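Local coordinates for eukaryotic translation initiation factor 2D (Homo sapiens, PDB 5W2F), which delivers tRNA to the P-site of the eukaryotic ribosome without needing GTP, the chain here being its C-terminal part, at residues V47-L57 against V74-L82; E88-V96 against I104-P112. All blocks are in the same frame, centred on the assembly; numbering follows the deposited sequence. Where two conformers were deposited one is given.

Contact 1: residues V47-L57 against V74-L82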
# COMPACT_ATOMS: atom_id res chain seq x y z
N VAL A 47 31.24 7.20 -3.46
CA VAL A 47 31.29 8.11 -2.31
C VAL A 47 32.25 9.26 -2.64
O VAL A 47 33.35 9.02 -3.17
CB VAL A 47 31.73 7.40 -1.02
CG1 VAL A 47 31.74 8.37 0.16
CG2 VAL A 47 30.83 6.21 -0.73
N ASP A 48 31.83 10.49 -2.38
CA ASP A 48 32.68 11.64 -2.63
C ASP A 48 33.89 11.61 -1.69
O ASP A 48 33.76 11.61 -0.47
CB ASP A 48 31.90 12.94 -2.47
CG ASP A 48 32.67 14.14 -2.94
OD1 ASP A 48 33.47 14.65 -2.18
OD2 ASP A 48 32.49 14.58 -4.10
N ALA A 49 35.07 11.60 -2.28
CA ALA A 49 36.28 11.50 -1.47
C ALA A 49 36.50 12.66 -0.53
O ALA A 49 37.08 12.49 0.56
CB ALA A 49 37.50 11.32 -2.36
N ASP A 50 36.06 13.84 -0.94
CA ASP A 50 36.27 15.04 -0.13
C ASP A 50 35.20 15.27 0.93
O ASP A 50 35.46 16.00 1.88
CB ASP A 50 36.35 16.26 -1.04
CG ASP A 50 37.52 16.21 -2.00
OD1 ASP A 50 38.59 15.67 -1.63
OD2 ASP A 50 37.37 16.71 -3.13
N ASN A 51 34.02 14.67 0.76
CA ASN A 51 32.92 14.84 1.69
C ASN A 51 32.12 13.54 1.71
O ASN A 51 31.26 13.29 0.86
CB ASN A 51 32.04 16.02 1.31
CG ASN A 51 30.95 16.29 2.33
OD1 ASN A 51 30.57 15.41 3.13
ND2 ASN A 51 30.44 17.51 2.32
N LYS A 52 32.44 12.69 2.68
CA LYS A 52 31.88 11.34 2.69
C LYS A 52 30.41 11.27 3.10
O LYS A 52 29.82 10.18 3.10
CB LYS A 52 32.78 10.42 3.49
CG LYS A 52 34.14 10.22 2.79
CD LYS A 52 35.00 9.11 3.37
CE LYS A 52 36.24 8.90 2.50
NZ LYS A 52 37.01 10.15 2.28
N ASN A 53 29.80 12.43 3.37
CA ASN A 53 28.33 12.53 3.46
C ASN A 53 27.64 12.49 2.09
O ASN A 53 26.42 12.36 2.04
CB ASN A 53 27.87 13.80 4.19
CG ASN A 53 27.76 13.65 5.70
OD1 ASN A 53 27.82 12.54 6.25
ND2 ASN A 53 27.52 14.77 6.37
N LEU A 54 28.40 12.63 1.00
CA LEU A 54 27.83 12.77 -0.35
C LEU A 54 28.16 11.60 -1.23
O LEU A 54 29.26 11.05 -1.16
CB LEU A 54 28.37 14.04 -1.00
CG LEU A 54 28.10 15.33 -0.24
CD1 LEU A 54 28.72 16.48 -1.00
CD2 LEU A 54 26.62 15.60 -0.03
N VAL A 55 27.23 11.28 -2.11
CA VAL A 55 27.38 10.26 -3.13
C VAL A 55 27.30 10.91 -4.50
O VAL A 55 26.37 11.68 -4.77
CB VAL A 55 26.29 9.17 -2.97
CG1 VAL A 55 26.41 8.13 -4.08
CG2 VAL A 55 26.40 8.52 -1.60
N ARG A 56 28.28 10.61 -5.36
CA ARG A 56 28.29 11.07 -6.73
C ARG A 56 27.48 10.08 -7.56
O ARG A 56 27.85 8.92 -7.68
CB ARG A 56 29.72 11.16 -7.27
CG ARG A 56 30.63 12.10 -6.50
CD ARG A 56 32.09 11.99 -6.97
NE ARG A 56 32.82 10.89 -6.30
CZ ARG A 56 33.09 9.68 -6.81
NH1 ARG A 56 32.75 9.32 -8.06
NH2 ARG A 56 33.76 8.80 -6.04
N LEU A 57 26.41 10.53 -8.17
CA LEU A 57 25.55 9.65 -8.91
C LEU A 57 26.21 9.26 -10.25
O LEU A 57 26.70 10.10 -10.99
CB LEU A 57 24.18 10.26 -9.14
CG LEU A 57 23.17 10.25 -7.97
CD1 LEU A 57 23.61 10.91 -6.70
CD2 LEU A 57 21.87 10.85 -8.48
N VAL A 74 28.60 16.83 -12.30
CA VAL A 74 28.51 15.73 -11.36
C VAL A 74 27.33 16.02 -10.45
O VAL A 74 27.27 17.06 -9.79
CB VAL A 74 29.80 15.56 -10.53
CG1 VAL A 74 29.65 14.40 -9.54
CG2 VAL A 74 31.02 15.35 -11.44
N MET A 75 26.38 15.09 -10.43
CA MET A 75 25.22 15.18 -9.55
C MET A 75 25.61 14.49 -8.24
O MET A 75 26.06 13.34 -8.25
CB MET A 75 24.03 14.46 -10.17
CG MET A 75 23.76 14.82 -11.64
SD MET A 75 23.40 16.57 -11.84
CE MET A 75 22.26 16.59 -13.19
N LYS A 76 25.50 15.21 -7.12
CA LYS A 76 25.80 14.66 -5.81
C LYS A 76 24.59 14.77 -4.93
O LYS A 76 23.89 15.79 -4.95
CB LYS A 76 26.96 15.39 -5.15
CG LYS A 76 28.25 15.31 -5.94
CD LYS A 76 29.36 16.02 -5.18
CE LYS A 76 30.61 16.15 -6.02
NZ LYS A 76 31.71 16.76 -5.24
N LEU A 77 24.34 13.71 -4.17
CA LEU A 77 23.30 13.72 -3.16
C LEU A 77 23.83 13.20 -1.85
O LEU A 77 24.60 12.24 -1.83
CB LEU A 77 22.13 12.83 -3.57
CG LEU A 77 21.26 13.33 -4.71
CD1 LEU A 77 20.19 12.30 -5.04
CD2 LEU A 77 20.60 14.65 -4.35
N PRO A 78 23.39 13.82 -0.73
CA PRO A 78 23.62 13.16 0.54
C PRO A 78 22.97 11.78 0.58
O PRO A 78 21.95 11.55 -0.06
CB PRO A 78 22.93 14.06 1.55
CG PRO A 78 22.57 15.30 0.84
CD PRO A 78 22.56 15.03 -0.61
N TRP A 79 23.56 10.87 1.35
CA TRP A 79 23.04 9.50 1.46
C TRP A 79 21.54 9.45 1.70
O TRP A 79 20.82 8.72 1.04
CB TRP A 79 23.72 8.78 2.61
CG TRP A 79 25.15 8.49 2.43
CD1 TRP A 79 26.18 9.23 2.90
CD2 TRP A 79 25.73 7.38 1.75
NE1 TRP A 79 27.37 8.66 2.56
CE2 TRP A 79 27.13 7.51 1.86
CE3 TRP A 79 25.20 6.27 1.07
CZ2 TRP A 79 28.02 6.59 1.32
CZ3 TRP A 79 26.09 5.35 0.54
CH2 TRP A 79 27.48 5.52 0.66
N ASP A 80 21.06 10.26 2.63
CA ASP A 80 19.63 10.19 2.96
C ASP A 80 18.74 10.68 1.83
O ASP A 80 17.67 10.12 1.61
CB ASP A 80 19.35 10.91 4.27
CG ASP A 80 19.91 10.15 5.47
OD1 ASP A 80 19.33 9.10 5.80
OD2 ASP A 80 20.93 10.57 6.07
N SER A 81 19.17 11.71 1.11
CA SER A 81 18.41 12.14 -0.05
C SER A 81 18.40 11.09 -1.14
O SER A 81 17.38 10.87 -1.79
CB SER A 81 18.99 13.43 -0.61
OG SER A 81 18.86 14.48 0.35
N LEU A 82 19.55 10.47 -1.36
CA LEU A 82 19.64 9.40 -2.34
C LEU A 82 18.65 8.29 -2.00
O LEU A 82 17.90 7.83 -2.85
CB LEU A 82 21.07 8.86 -2.39
CG LEU A 82 21.30 7.64 -3.27
CD1 LEU A 82 20.93 7.94 -4.72
CD2 LEU A 82 22.74 7.18 -3.13
O HOH W 1 32.86 17.52 -2.24
O HOH W 2 26.91 12.65 -11.76

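Contact 2: residues E88-V96 against I104-P112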
# COMPACT_ATOMS: atom_id res chain seq x y z
N GLU A 88 11.08 6.78 -3.19
CA GLU A 88 10.00 7.48 -3.91
C GLU A 88 9.80 6.96 -5.33
O GLU A 88 8.67 6.94 -5.82
CB GLU A 88 10.26 9.00 -3.97
CG GLU A 88 10.11 9.70 -2.64
CD GLU A 88 10.58 11.15 -2.62
OE1 GLU A 88 11.28 11.60 -3.58
OE2 GLU A 88 10.26 11.84 -1.62
N LYS A 89 10.89 6.59 -5.98
CA LYS A 89 10.85 6.12 -7.37
C LYS A 89 10.39 4.67 -7.48
O LYS A 89 9.81 4.28 -8.49
CB LYS A 89 12.19 6.32 -8.07
CG LYS A 89 12.51 7.78 -8.39
CD LYS A 89 11.72 8.26 -9.59
CE LYS A 89 11.92 9.76 -9.81
NZ LYS A 89 11.00 10.30 -10.84
N LEU A 90 10.64 3.88 -6.44
CA LEU A 90 10.08 2.54 -6.34
C LEU A 90 8.56 2.60 -6.30
O LEU A 90 7.97 3.62 -5.91
CB LEU A 90 10.63 1.83 -5.11
CG LEU A 90 12.10 1.41 -5.22
CD1 LEU A 90 12.71 1.13 -3.87
CD2 LEU A 90 12.24 0.17 -6.10
N GLN A 91 7.92 1.50 -6.72
CA GLN A 91 6.46 1.43 -6.68
C GLN A 91 5.98 1.08 -5.28
O GLN A 91 6.51 0.14 -4.69
CB GLN A 91 5.97 0.40 -7.67
CG GLN A 91 6.27 0.73 -9.12
CD GLN A 91 5.92 -0.41 -10.07
OE1 GLN A 91 5.97 -1.60 -9.70
NE2 GLN A 91 5.59 -0.06 -11.30
N PRO A 92 5.01 1.83 -4.73
CA PRO A 92 4.51 1.48 -3.40
C PRO A 92 3.81 0.12 -3.42
O PRO A 92 3.18 -0.27 -4.43
CB PRO A 92 3.48 2.57 -3.09
CG PRO A 92 3.08 3.08 -4.42
CD PRO A 92 4.33 3.01 -5.25
N ALA A 93 3.92 -0.57 -2.30
CA ALA A 93 3.29 -1.87 -2.16
C ALA A 93 3.13 -2.14 -0.68
O ALA A 93 3.60 -1.36 0.16
CB ALA A 93 4.15 -2.92 -2.84
N TYR A 94 2.47 -3.22 -0.33
CA TYR A 94 2.30 -3.59 1.07
C TYR A 94 1.90 -5.04 1.17
O TYR A 94 1.54 -5.65 0.18
CB TYR A 94 1.30 -2.69 1.80
CG TYR A 94 -0.09 -2.67 1.18
CD1 TYR A 94 -0.40 -1.82 0.11
CD2 TYR A 94 -1.09 -3.49 1.67
CE1 TYR A 94 -1.67 -1.81 -0.45
CE2 TYR A 94 -2.37 -3.47 1.11
CZ TYR A 94 -2.66 -2.64 0.06
OH TYR A 94 -3.91 -2.61 -0.51
N GLN A 95 1.99 -5.57 2.38
CA GLN A 95 1.67 -6.96 2.65
C GLN A 95 0.65 -7.03 3.77
O GLN A 95 0.87 -6.47 4.86
CB GLN A 95 2.92 -7.73 3.03
CG GLN A 95 2.66 -9.20 3.34
CD GLN A 95 3.91 -9.88 3.82
OE1 GLN A 95 4.73 -10.33 3.03
NE2 GLN A 95 4.08 -9.92 5.13
N VAL A 96 -0.43 -7.77 3.52
CA VAL A 96 -1.50 -7.97 4.51
C VAL A 96 -1.49 -9.43 4.94
O VAL A 96 -1.47 -10.33 4.08
CB VAL A 96 -2.87 -7.66 3.91
CG1 VAL A 96 -3.96 -7.82 4.96
CG2 VAL A 96 -2.89 -6.30 3.28
N ILE A 104 -0.50 -11.73 1.86
CA ILE A 104 -0.95 -11.28 0.54
C ILE A 104 -0.23 -9.98 0.21
O ILE A 104 -0.27 -9.02 1.00
CB ILE A 104 -2.47 -10.98 0.57
CG1 ILE A 104 -3.26 -12.19 1.02
CG2 ILE A 104 -2.98 -10.48 -0.78
CD1 ILE A 104 -4.62 -11.83 1.58
N VAL A 105 0.48 -9.98 -0.91
CA VAL A 105 1.16 -8.78 -1.40
C VAL A 105 0.20 -7.97 -2.29
O VAL A 105 -0.49 -8.52 -3.15
CB VAL A 105 2.43 -9.16 -2.17
CG1 VAL A 105 3.11 -7.92 -2.73
CG2 VAL A 105 3.37 -9.95 -1.26
N LYS A 106 0.20 -6.66 -2.09
CA LYS A 106 -0.57 -5.74 -2.89
C LYS A 106 0.33 -4.65 -3.44
O LYS A 106 1.23 -4.17 -2.74
CB LYS A 106 -1.63 -5.10 -2.02
CG LYS A 106 -2.74 -6.04 -1.59
CD LYS A 106 -3.71 -6.26 -2.74
CE LYS A 106 -4.81 -7.22 -2.40
NZ LYS A 106 -5.77 -7.35 -3.52
N LYS A 107 0.08 -4.24 -4.68
CA LYS A 107 0.71 -3.06 -5.26
C LYS A 107 -0.18 -1.84 -5.04
O LYS A 107 -1.41 -1.90 -5.12
CB LYS A 107 0.97 -3.27 -6.72
CG LYS A 107 2.02 -4.33 -6.94
CD LYS A 107 2.39 -4.47 -8.40
CE LYS A 107 3.22 -3.29 -8.87
NZ LYS A 107 4.00 -3.68 -10.08
N GLY A 108 0.48 -0.72 -4.79
CA GLY A 108 -0.17 0.55 -4.61
C GLY A 108 -0.00 1.08 -3.21
O GLY A 108 0.50 0.40 -2.32
N ARG A 109 -0.42 2.31 -3.03
CA ARG A 109 -0.45 2.91 -1.71
C ARG A 109 -1.57 2.28 -0.91
O ARG A 109 -2.59 1.84 -1.46
CB ARG A 109 -0.63 4.42 -1.82
CG ARG A 109 0.52 5.06 -2.59
CD ARG A 109 0.75 6.51 -2.22
NE ARG A 109 1.92 7.02 -2.94
CZ ARG A 109 3.19 6.76 -2.65
NH1 ARG A 109 3.54 5.97 -1.62
NH2 ARG A 109 4.15 7.29 -3.40
N ILE A 110 -1.35 2.20 0.39
CA ILE A 110 -2.35 1.68 1.30
C ILE A 110 -3.51 2.70 1.24
O ILE A 110 -3.28 3.92 1.28
CB ILE A 110 -1.79 1.51 2.75
CG1 ILE A 110 -0.55 0.59 2.77
CG2 ILE A 110 -2.86 0.92 3.66
CD1 ILE A 110 0.35 0.73 3.98
N CYS A 111 -4.72 2.18 1.02
CA CYS A 111 -5.95 2.96 1.07
C CYS A 111 -6.79 2.37 2.19
O CYS A 111 -6.72 1.17 2.43
CB CYS A 111 -6.71 2.85 -0.25
SG CYS A 111 -7.07 1.16 -0.81
N PRO A 112 -7.59 3.19 2.86
CA PRO A 112 -8.40 2.69 3.94
C PRO A 112 -9.62 1.93 3.46
O PRO A 112 -10.15 2.20 2.37
CB PRO A 112 -8.85 3.95 4.65
CG PRO A 112 -8.91 4.98 3.55
CD PRO A 112 -7.78 4.64 2.65
O HOH W 3 2.34 1.28 0.36
O HOH W 4 -4.67 -0.08 -1.10

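Contact 1: residues V47-L57 against V74-L82
Val55 CG2 sits over one face of the Trp79 indole, 3.5 Å from the centroid of the six-membered ring and 7° off the ring normal. This is a CH-pi contact. The setting is a small two-stranded antiparallel sheet in the SWIB/MDM2 region, 54-56 with 76-78, whose strands are connected through helix 59-65. At the ring edge, in its plane, Trp79 NE1 donates to Lys52 O at 2.9 Å. This bond fixes the rotation of the indole. Val47 CG2 approaches obliquely and meets Trp79 CZ2 at 3.5 Å. Pro78 is the N-cap of helix 79-89, and the tryptophan is the first residue of that helix.

Val55 and Leu77 form the hydrogen-bonded pair, joined through both N-H groups. Leu57 N adds a bond to Met75 O. Val55, with CG1 anti to its backbone nitrogen (chi1 178°), turns that methyl to Leu82 CD2. Leu57 CD1 packs on Leu77 CG at 3.9 Å. Ala41 and Ile38 of helix 30-43 and Ile65 of helix 59-65 continue this apolar side.

Arg56 and Lys76 lie side by side on the other face, pointing the same way, with their CG atoms 4.0 Å apart. The arginine NH2 bonds to Val47 O and to Asp45 O. The extended lysine chain carries its amine to Asp48, whose other oxygen, OD1, accepts a water and two weak backbone bonds. Lys76 NZ meets Asp48 OD2 at 2.6 Å, a salt bridge entered from above the carboxylate plane.

Contact 2: residues E88-V96 against I104-P112
Tyr94 lies between two side chains of the opposite segment. Lys106 CB rests over one ring face, offset toward the rim, and comes within 3.4 Å of Tyr94 CZ. Ile110 CG1 covers the opposite face, 3.6 Å from Tyr94 CD1. Both are CH-pi contacts. Gly108 O stands at the ring edge, in plane, 3.4 Å from Tyr94 CD1. The ring reaches this slot because CG lies between the backbone nitrogen and the carbonyl carbon (chi1 58°). A second flat group is covered nearby: Pro92 lies over one face of the Arg109 guanidinium, with Pro92 CB 3.7 Å from Arg109 NH1.

These side chains hang on a beta hairpin, strands 91-96 and 104-107. Tyr94 pairs with Lys106 and Val96 with Ile104, each through two backbone bonds. Beyond the non-hydrogen-bonded pair Ala93 and Lys107, Gly108 N donates to Pro92 O at 2.8 Å, from above the carbonyl plane. Gly108 has a positive phi (115°), and there the chain leaves the sheet. On the face of Ala93 and Gln95, Lys107 is bent at chi3, and its NZ donates to Gln91 OE1 at 2.9 Å. Phe27 of strand 27-28 packs on Ala93, Val105 and Lys107.

Strand 4-8 bonds to the other edge of strand 91-96 through Cys8, Leu6 and Lys4. The polar ends are held further out. Tyr94 OH bonds to Ala134 O, and Lys106 NZ to Glu133 O. One water donates both to Tyr94 OH, at 2.7 Å, and to Arg109 O.

Contact 1 closes before contact 2 opens. Their centres are 29 Å apart, and their nearest atoms are about 6 Å apart without touching. Helix 79-89 is the element they share: its first turn belongs to contact 1, and its last residues lead into strand 91-96 of contact 2. Contact 1 lies near one end of the elongated chain, in the SWIB/MDM2 region. Contact 2 lies close to the middle, in the four-stranded antiparallel sheet with strands 4-8 and 27-28. Segment 104-112 then runs on to strand 113-121 of the SUI1 region. The hairpin of contact 2 thus links the two parts of this C-terminal piece of eIF2D.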